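Local coordinates for protein ATP-dependent DNA helicase PIF1 (Candida albicans, PDB 7OTJ) that probably couples ATP hydrolysis to 5'-3' unwinding of DNA, including G-quadruplex structures, in the maintenance of nuclear and mitochondrial genomes, at residues Q425-D430 against L436-Q441; V259-V264 against Y398-Y403; V295-I298 against Q304-N307. All coordinates share one frame; numbering follows the deposited sequence.

Interaction 1 of 3, residues Q425-D430 against L436-Q441; sequences QWTTED and LVSRIQ
W426 and R439 form a hydrogen-bonded pair of two antiparallel strands whose axes approach to 4.7 Å. Their backbones bond both ways, W426 N to R439 O at 2.9 Å and R439 N to W426 O at 3.0 Å, and both bonds are nearly straight. The next such pair brings T428 N to V437 O, again at 2.9 Å. T428 O is gripped twice, by the amides of L436 and V437. Between these pairs, CA-H...O contacts run from S438 CA to W426 O and from T427 CA to V437 O; a further one, from Q425 CA to R439 O, lies on the far side of W426.

Among the side chains, W426 shares a face with R439, T428 and V437. With CG anti to its carbonyl carbon (chi1 -68°), the indole reaches along the partner strand and sets its edge on backbone oxygens, W426 CZ3 lying 3.1 Å from Q441 O. T428 CB rests against V437 CB at 4.0 Å. R439 leads its guanidinium away to D265 and the carbonyl of A283, while K299 makes a cation-pi contact with W426. L436 and V437 together facing T428 make a classic beta bulge near the turn end of this antiparallel beta hairpin.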
loop_
_atom_site.group_PDB
_atom_site.type_symbol
_atom_site.label_atom_id
_atom_site.label_comp_id
_atom_site.label_asym_id
_atom_site.label_seq_id
_atom_site.Cartn_x
_atom_site.Cartn_y
_atom_site.Cartn_z
ATOM N N GLN A 425 13.971 13.758 7.294
ATOM C CA GLN A 425 13.013 14.554 8.049
ATOM C C GLN A 425 11.610 14.376 7.482
ATOM O O GLN A 425 11.405 14.487 6.268
ATOM C CB GLN A 425 13.397 16.036 8.045
ATOM C CG GLN A 425 12.455 16.903 8.876
ATOM C CD GLN A 425 12.679 18.391 8.682
ATOM O OE1 GLN A 425 13.194 18.829 7.655
ATOM N NE2 GLN A 425 12.281 19.177 9.672
ATOM N N TRP A 426 10.654 14.100 8.364
ATOM C CA TRP A 426 9.233 14.107 8.046
ATOM C C TRP A 426 8.589 15.282 8.766
ATOM O O TRP A 426 8.836 15.495 9.958
ATOM C CB TRP A 426 8.558 12.794 8.458
ATOM C CG TRP A 426 8.992 11.590 7.661
ATOM C CD1 TRP A 426 8.329 11.015 6.616
ATOM C CD2 TRP A 426 10.181 10.814 7.855
ATOM N NE1 TRP A 426 9.030 9.930 6.145
ATOM C CE2 TRP A 426 10.172 9.787 6.888
ATOM C CE3 TRP A 426 11.253 10.891 8.750
ATOM C CZ2 TRP A 426 11.193 8.842 6.792
ATOM C CZ3 TRP A 426 12.268 9.952 8.652
ATOM C CH2 TRP A 426 12.229 8.941 7.680
ATOM N N THR A 427 7.772 16.044 8.046
ATOM C CA THR A 427 7.201 17.274 8.574
ATOM C C THR A 427 5.696 17.275 8.373
ATOM O O THR A 427 5.203 16.854 7.322
ATOM C CB THR A 427 7.799 18.513 7.900
ATOM O OG1 THR A 427 7.540 18.459 6.491
ATOM C CG2 THR A 427 9.298 18.594 8.140
ATOM N N THR A 428 4.975 17.674 9.413
ATOM C CA THR A 428 3.627 18.193 9.267
ATOM C C THR A 428 3.730 19.701 9.066
ATOM O O THR A 428 4.381 20.393 9.857
ATOM C CB THR A 428 2.786 17.851 10.497
ATOM O OG1 THR A 428 2.528 16.441 10.517
ATOM C CG2 THR A 428 1.476 18.595 10.478
ATOM N N GLU A 429 3.088 20.217 8.023
ATOM C CA GLU A 429 3.284 21.610 7.651
ATOM C C GLU A 429 1.943 22.298 7.451
ATOM O O GLU A 429 0.879 21.676 7.484
ATOM C CB GLU A 429 4.133 21.740 6.376
ATOM C CG GLU A 429 5.605 21.393 6.557
ATOM C CD GLU A 429 6.413 21.589 5.285
ATOM O OE1 GLU A 429 7.438 20.894 5.118
ATOM O OE2 GLU A 429 6.021 22.436 4.453
ATOM N N ASP A 430 2.018 23.609 7.249
ATOM C CA ASP A 430 0.902 24.394 6.759
ATOM C C ASP A 430 1.206 24.805 5.326
ATOM O O ASP A 430 2.364 24.841 4.898
ATOM C CB ASP A 430 0.641 25.629 7.638
ATOM C CG ASP A 430 1.726 26.695 7.511
ATOM O OD1 ASP A 430 2.835 26.391 7.028
ATOM O OD2 ASP A 430 1.467 27.849 7.919
ATOM N N LEU A 436 4.990 22.479 11.314
ATOM C CA LEU A 436 4.318 22.447 12.605
ATOM C C LEU A 436 4.839 21.332 13.499
ATOM O O LEU A 436 4.920 21.508 14.720
ATOM C CB LEU A 436 2.806 22.295 12.402
ATOM C CG LEU A 436 2.122 23.341 11.503
ATOM C CD1 LEU A 436 0.640 23.048 11.333
ATOM C CD2 LEU A 436 2.317 24.754 12.033
ATOM N N VAL A 437 5.233 20.205 12.909
ATOM C CA VAL A 437 5.814 19.082 13.632
ATOM C C VAL A 437 6.938 18.517 12.774
ATOM O O VAL A 437 6.812 18.442 11.548
ATOM C CB VAL A 437 4.763 17.994 13.943
ATOM C CG1 VAL A 437 5.429 16.786 14.546
ATOM C CG2 VAL A 437 3.705 18.523 14.886
ATOM N N SER A 438 8.056 18.159 13.416
ATOM C CA SER A 438 9.201 17.582 12.725
ATOM C C SER A 438 9.688 16.331 13.447
ATOM O O SER A 438 9.815 16.321 14.677
ATOM C CB SER A 438 10.337 18.601 12.621
ATOM O OG SER A 438 11.452 18.053 11.943
ATOM N N ARG A 439 10.001 15.292 12.674
ATOM C CA ARG A 439 10.652 14.098 13.198
ATOM C C ARG A 439 11.815 13.735 12.292
ATOM O O ARG A 439 11.639 13.588 11.078
ATOM C CB ARG A 439 9.701 12.899 13.306
ATOM C CG ARG A 439 10.454 11.580 13.516
ATOM C CD ARG A 439 9.542 10.419 13.861
ATOM N NE ARG A 439 8.985 10.550 15.201
ATOM C CZ ARG A 439 8.015 9.786 15.685
ATOM N NH1 ARG A 439 7.490 8.799 14.973
ATOM N NH2 ARG A 439 7.552 10.029 16.910
ATOM N N ILE A 440 12.993 13.573 12.885
ATOM C CA ILE A 440 14.196 13.190 12.162
ATOM C C ILE A 440 14.544 11.776 12.590
ATOM O O ILE A 440 14.710 11.499 13.785
ATOM C CB ILE A 440 15.354 14.165 12.427
ATOM C CG1 ILE A 440 14.964 15.576 11.971
ATOM C CG2 ILE A 440 16.617 13.695 11.718
ATOM C CD1 ILE A 440 16.023 16.627 12.225
ATOM N N GLN A 441 14.630 10.877 11.613
ATOM C CA GLN A 441 14.899 9.470 11.858
ATOM C C GLN A 441 15.438 8.871 10.570
ATOM O O GLN A 441 15.201 9.393 9.479
ATOM C CB GLN A 441 13.630 8.739 12.315
ATOM C CG GLN A 441 13.798 7.248 12.600
ATOM C CD GLN A 441 14.673 6.979 13.807
ATOM O OE1 GLN A 441 15.903 7.022 13.724
ATOM N NE2 GLN A 441 14.041 6.703 14.942
#

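Interaction 2 of 3, residues V259-V264 against Y398-Y403; sequences VVYNSV and YKNKKY
Y261 and N400 mark the nearest approach of the two backbones, their CA atoms still 8.4 Å apart, so the strand residues 259-262 and the irregular 398-403 chain meet through a side chain reaching the opposite backbone, not as paired strands. The contact is small and depends mainly on Y261. Its CG stands anti to the carbonyl carbon (chi1 -73°), and the ring reaches across the gap to bring the phenol to the backbone of the other segment. There Y261 OH donates a hydrogen bond to K402 O, 2.7 Å away. The hydroxyl approaches from above the carbonyl plane, 63° out of it, with a C=O...O angle of 117°. From the tyrosine's side K402 O lies at the ring edge, near its plane, 3.2 Å from Y261 CE1. The phenol also touches the root of the lysine side chain, with Y261 OH 3.8 Å from K402 CB.

Beyond CB the lysine turns from the tyrosine, and its NZ bonds to the carbonyl oxygen of F316. N400 adds a looser touch, N400 OD1 lying 4.5 Å from Y261 CE1 in an oblique approach. The same OD1 accepts a weak bond from K401 N, although N400 itself is poorly ordered. Within the strand, V259 CG1 packs on one face of the Y261 ring, 3.6 Å above its plane and offset toward the rim.

Y261 and Y403 each meet the ring of F442 on strand 435-446, and Y261 also touches F316 of strand 310-316 and L287 of strand 286-289. The contact thus fastens the connection between helix 389-394 and strand 404-409 to strand 259-267 of the antiparallel sheet.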
loop_
_atom_site.group_PDB
_atom_site.type_symbol
_atom_site.label_atom_id
_atom_site.label_comp_id
_atom_site.label_asym_id
_atom_site.label_seq_id
_atom_site.Cartn_x
_atom_site.Cartn_y
_atom_site.Cartn_z
ATOM N N VAL A 259 21.496 -1.908 18.387
ATOM C CA VAL A 259 21.680 -0.466 18.286
ATOM C C VAL A 259 20.316 0.209 18.327
ATOM O O VAL A 259 19.377 -0.209 17.639
ATOM C CB VAL A 259 22.435 -0.108 16.992
ATOM C CG1 VAL A 259 22.621 1.399 16.872
ATOM C CG2 VAL A 259 23.770 -0.834 16.930
ATOM N N VAL A 260 20.211 1.273 19.117
ATOM C CA VAL A 260 18.950 1.969 19.349
ATOM C C VAL A 260 19.086 3.385 18.812
ATOM O O VAL A 260 19.944 4.152 19.270
ATOM C CB VAL A 260 18.563 1.988 20.836
ATOM C CG1 VAL A 260 17.273 2.773 21.033
ATOM C CG2 VAL A 260 18.427 0.569 21.374
ATOM N N TYR A 261 18.244 3.728 17.847
ATOM C CA TYR A 261 18.229 5.051 17.238
ATOM C C TYR A 261 16.951 5.753 17.671
ATOM O O TYR A 261 15.861 5.416 17.198
ATOM C CB TYR A 261 18.296 4.962 15.716
ATOM C CG TYR A 261 19.634 4.565 15.152
ATOM C CD1 TYR A 261 20.719 5.424 15.230
ATOM C CD2 TYR A 261 19.802 3.346 14.506
ATOM C CE1 TYR A 261 21.941 5.074 14.698
ATOM C CE2 TYR A 261 21.022 2.989 13.970
ATOM C CZ TYR A 261 22.088 3.857 14.071
ATOM O OH TYR A 261 23.310 3.515 13.543
ATOM N N ASN A 262 17.081 6.728 18.562
ATOM C CA ASN A 262 15.946 7.539 18.971
ATOM C C ASN A 262 15.745 8.683 17.987
ATOM O O ASN A 262 16.712 9.279 17.503
ATOM C CB ASN A 262 16.151 8.081 20.385
ATOM C CG ASN A 262 16.160 6.982 21.432
ATOM O OD1 ASN A 262 15.350 6.051 21.380
ATOM N ND2 ASN A 262 17.079 7.081 22.387
ATOM N N SER A 263 14.483 8.980 17.695
ATOM C CA SER A 263 14.157 10.067 16.789
ATOM C C SER A 263 14.220 11.402 17.515
ATOM O O SER A 263 13.922 11.503 18.707
ATOM C CB SER A 263 12.757 9.882 16.200
ATOM O OG SER A 263 11.766 10.016 17.207
ATOM N N VAL A 264 14.583 12.439 16.768
ATOM C CA VAL A 264 14.561 13.807 17.270
ATOM C C VAL A 264 13.225 14.409 16.858
ATOM O O VAL A 264 12.971 14.620 15.671
ATOM C CB VAL A 264 15.732 14.633 16.729
ATOM C CG1 VAL A 264 15.678 16.047 17.292
ATOM C CG2 VAL A 264 17.055 13.956 17.065
ATOM N N TYR A 398 22.008 16.278 14.795
ATOM C CA TYR A 398 23.190 16.039 15.620
ATOM C C TYR A 398 24.067 14.920 15.070
ATOM O O TYR A 398 25.208 14.770 15.520
ATOM C CB TYR A 398 22.780 15.724 17.060
ATOM C CG TYR A 398 22.181 16.909 17.787
ATOM C CD1 TYR A 398 22.996 17.849 18.411
ATOM C CD2 TYR A 398 20.806 17.096 17.841
ATOM C CE1 TYR A 398 22.455 18.941 19.072
ATOM C CE2 TYR A 398 20.256 18.185 18.500
ATOM C CZ TYR A 398 21.086 19.103 19.113
ATOM O OH TYR A 398 20.545 20.187 19.768
ATOM N N LYS A 399 23.543 14.114 14.141
ATOM C CA LYS A 399 24.272 13.082 13.404
ATOM C C LYS A 399 24.662 11.885 14.268
ATOM O O LYS A 399 25.530 11.098 13.872
ATOM C CB LYS A 399 25.527 13.658 12.729
ATOM C CG LYS A 399 25.385 13.946 11.240
ATOM C CD LYS A 399 24.642 15.239 10.964
ATOM C CE LYS A 399 25.534 16.444 11.195
ATOM N NZ LYS A 399 24.846 17.710 10.829
ATOM N N ASN A 400 24.006 11.728 15.418
ATOM C CA ASN A 400 24.310 10.743 16.461
ATOM C C ASN A 400 25.803 10.422 16.526
ATOM O O ASN A 400 26.600 11.303 16.865
ATOM C CB ASN A 400 23.485 9.476 16.208
ATOM C CG ASN A 400 23.471 8.537 17.398
ATOM O OD1 ASN A 400 24.308 7.641 17.503
ATOM N ND2 ASN A 400 22.511 8.729 18.294
ATOM N N LYS A 401 26.206 9.186 16.199
ATOM C CA LYS A 401 27.540 8.911 15.673
ATOM C C LYS A 401 27.581 8.010 14.440
ATOM O O LYS A 401 28.577 8.061 13.709
ATOM C CB LYS A 401 28.436 8.299 16.759
ATOM C CG LYS A 401 28.827 9.272 17.854
ATOM C CD LYS A 401 29.802 8.644 18.829
ATOM C CE LYS A 401 30.218 9.652 19.881
ATOM N NZ LYS A 401 31.124 9.048 20.893
ATOM N N LYS A 402 26.554 7.196 14.179
ATOM C CA LYS A 402 26.721 6.013 13.335
ATOM C C LYS A 402 25.543 5.816 12.392
ATOM O O LYS A 402 24.387 5.844 12.825
ATOM C CB LYS A 402 26.893 4.752 14.192
ATOM C CG LYS A 402 28.297 4.542 14.724
ATOM C CD LYS A 402 28.307 3.415 15.745
ATOM C CE LYS A 402 29.717 3.069 16.196
ATOM N NZ LYS A 402 30.500 2.379 15.135
ATOM N N TYR A 403 25.849 5.586 11.069
ATOM C CA TYR A 403 24.741 5.296 10.171
ATOM C C TYR A 403 24.663 3.806 9.848
ATOM O O TYR A 403 25.688 3.119 9.789
ATOM C CB TYR A 403 24.879 6.085 8.865
ATOM C CG TYR A 403 24.710 7.581 9.019
ATOM C CD1 TYR A 403 24.344 8.143 10.236
ATOM C CD2 TYR A 403 24.905 8.430 7.939
ATOM C CE1 TYR A 403 24.186 9.509 10.372
ATOM C CE2 TYR A 403 24.749 9.793 8.065
ATOM C CZ TYR A 403 24.391 10.328 9.281
ATOM O OH TYR A 403 24.239 11.689 9.395
#

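Interaction 3 of 3, residues V295-I298 against Q304-N307; sequences VMCI and QLVN
N307 and C297 have the largest surfaces buried here, with I298 next, in the connection between antiparallel strands 294-297 and 310-316. Both segments belong to the Pif1 2B domain, a family of the SH3 clan. As the chain leaves strand 294-297 and comes back, I298 and N307 bring their CA atoms to 4.4 Å.

N307 extends its side chain along the backbone at the end of the first strand. Its CG stands anti to the backbone N (chi1 -169°), which brings the amide up against the carbonyl of I298. N307 CG lies 3.5 Å from I298 O, and ND2 is closer still, but the angle there is too poor for a hydrogen bond. The backbone amide of N307 is held elsewhere, by the side-chain oxygen of N300 in the intervening loop. The side chain of N307 crosses that of M296 obliquely, N307 OD1 standing 4.0 Å from M296 CE.

C297 points its CB toward the returning chain and meets both apolar and polar atoms. C297 CB touches V306 O at 3.9 Å, and that oxygen in turn accepts a hydrogen bond from the hydroxyl of T309. L305, whose side chain turns inward at its end, supplies the apolar partner, and F408 of strand 404-409 packs on both C297 and L305. Backbone hydrogen bonds of C297 go instead to G308 and T309, just past the segment.

The CB of I298 points away from 304-307, and its side chain packs on P443 and I445 of strand 435-446. The apolar junction across the loop is the methyl of L305, with L305 CD1 4.0 Å from C297 CB and 4.1 Å from C297 SG.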
loop_
_atom_site.group_PDB
_atom_site.type_symbol
_atom_site.label_atom_id
_atom_site.label_comp_id
_atom_site.label_asym_id
_atom_site.label_seq_id
_atom_site.Cartn_x
_atom_site.Cartn_y
_atom_site.Cartn_z
ATOM N N VAL A 295 14.869 -5.106 7.077
ATOM C CA VAL A 295 14.432 -3.713 7.094
ATOM C C VAL A 295 13.753 -3.372 5.778
ATOM O O VAL A 295 13.929 -4.046 4.762
ATOM C CB VAL A 295 15.579 -2.704 7.328
ATOM C CG1 VAL A 295 16.118 -2.792 8.748
ATOM C CG2 VAL A 295 16.670 -2.913 6.301
ATOM N N MET A 296 12.980 -2.291 5.811
ATOM C CA MET A 296 12.300 -1.773 4.633
ATOM C C MET A 296 12.521 -0.272 4.549
ATOM O O MET A 296 12.285 0.449 5.522
ATOM C CB MET A 296 10.803 -2.081 4.676
ATOM C CG MET A 296 9.970 -1.200 3.766
ATOM S SD MET A 296 8.228 -1.662 3.725
ATOM C CE MET A 296 7.452 -0.056 3.653
ATOM N N CYS A 297 12.968 0.190 3.387
ATOM C CA CYS A 297 13.104 1.619 3.150
ATOM C C CYS A 297 11.727 2.270 3.070
ATOM O O CYS A 297 10.799 1.719 2.473
ATOM C CB CYS A 297 13.883 1.858 1.860
ATOM S SG CYS A 297 14.124 3.586 1.454
ATOM N N ILE A 298 11.586 3.448 3.671
ATOM C CA ILE A 298 10.286 4.108 3.691
ATOM C C ILE A 298 10.331 5.487 3.030
ATOM O O ILE A 298 9.454 6.313 3.267
ATOM C CB ILE A 298 9.731 4.200 5.125
ATOM C CG1 ILE A 298 10.636 5.078 5.991
ATOM C CG2 ILE A 298 9.579 2.816 5.729
ATOM C CD1 ILE A 298 10.128 5.286 7.401
ATOM N N GLN A 304 15.679 3.670 -8.406
ATOM C CA GLN A 304 15.830 2.252 -8.117
ATOM C C GLN A 304 15.514 1.911 -6.668
ATOM O O GLN A 304 14.863 0.898 -6.403
ATOM C CB GLN A 304 17.254 1.797 -8.455
ATOM C CG GLN A 304 17.333 0.415 -9.082
ATOM C CD GLN A 304 18.701 0.115 -9.664
ATOM O OE1 GLN A 304 19.638 0.903 -9.516
ATOM N NE2 GLN A 304 18.823 -1.024 -10.337
ATOM N N LEU A 305 15.936 2.741 -5.722
ATOM C CA LEU A 305 15.652 2.530 -4.307
ATOM C C LEU A 305 14.493 3.443 -3.925
ATOM O O LEU A 305 14.644 4.668 -3.892
ATOM C CB LEU A 305 16.886 2.815 -3.457
ATOM C CG LEU A 305 16.687 2.849 -1.942
ATOM C CD1 LEU A 305 16.147 1.519 -1.447
ATOM C CD2 LEU A 305 17.998 3.194 -1.255
ATOM N N VAL A 306 13.336 2.844 -3.641
ATOM C CA VAL A 306 12.099 3.581 -3.431
ATOM C C VAL A 306 11.462 3.131 -2.121
ATOM O O VAL A 306 11.924 2.194 -1.466
ATOM C CB VAL A 306 11.111 3.403 -4.603
ATOM C CG1 VAL A 306 11.761 3.821 -5.907
ATOM C CG2 VAL A 306 10.637 1.965 -4.683
ATOM N N ASN A 307 10.394 3.838 -1.741
ATOM C CA ASN A 307 9.604 3.474 -0.569
ATOM C C ASN A 307 9.047 2.066 -0.726
ATOM O O ASN A 307 8.393 1.749 -1.723
ATOM C CB ASN A 307 8.461 4.479 -0.373
ATOM C CG ASN A 307 7.741 4.323 0.972
ATOM O OD1 ASN A 307 7.379 3.223 1.389
ATOM N ND2 ASN A 307 7.518 5.446 1.645
#

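Overall arrangement
From the N terminus, strand 259-267 supplies the first half of interaction 2, which waits for residues 398-403. Inside that long loop lies interaction 3, closing the loop between strands 294-297 and 310-316. Only after interaction 2 has closed does the chain form the hairpin of interaction 1, so that contact follows the other two in series. Strand 435-446 unites all three in one antiparallel sheet, pairing with strands 259-267, 294-297 and 424-429. Interactions 1 and 2 touch directly, through probable hydrogen bonds from I440 N to V264 O and from Q441 NE2 to Y261 O. Interaction 1 meets interaction 3 where W426 packs on I298, whereas interactions 2 and 3 do not touch.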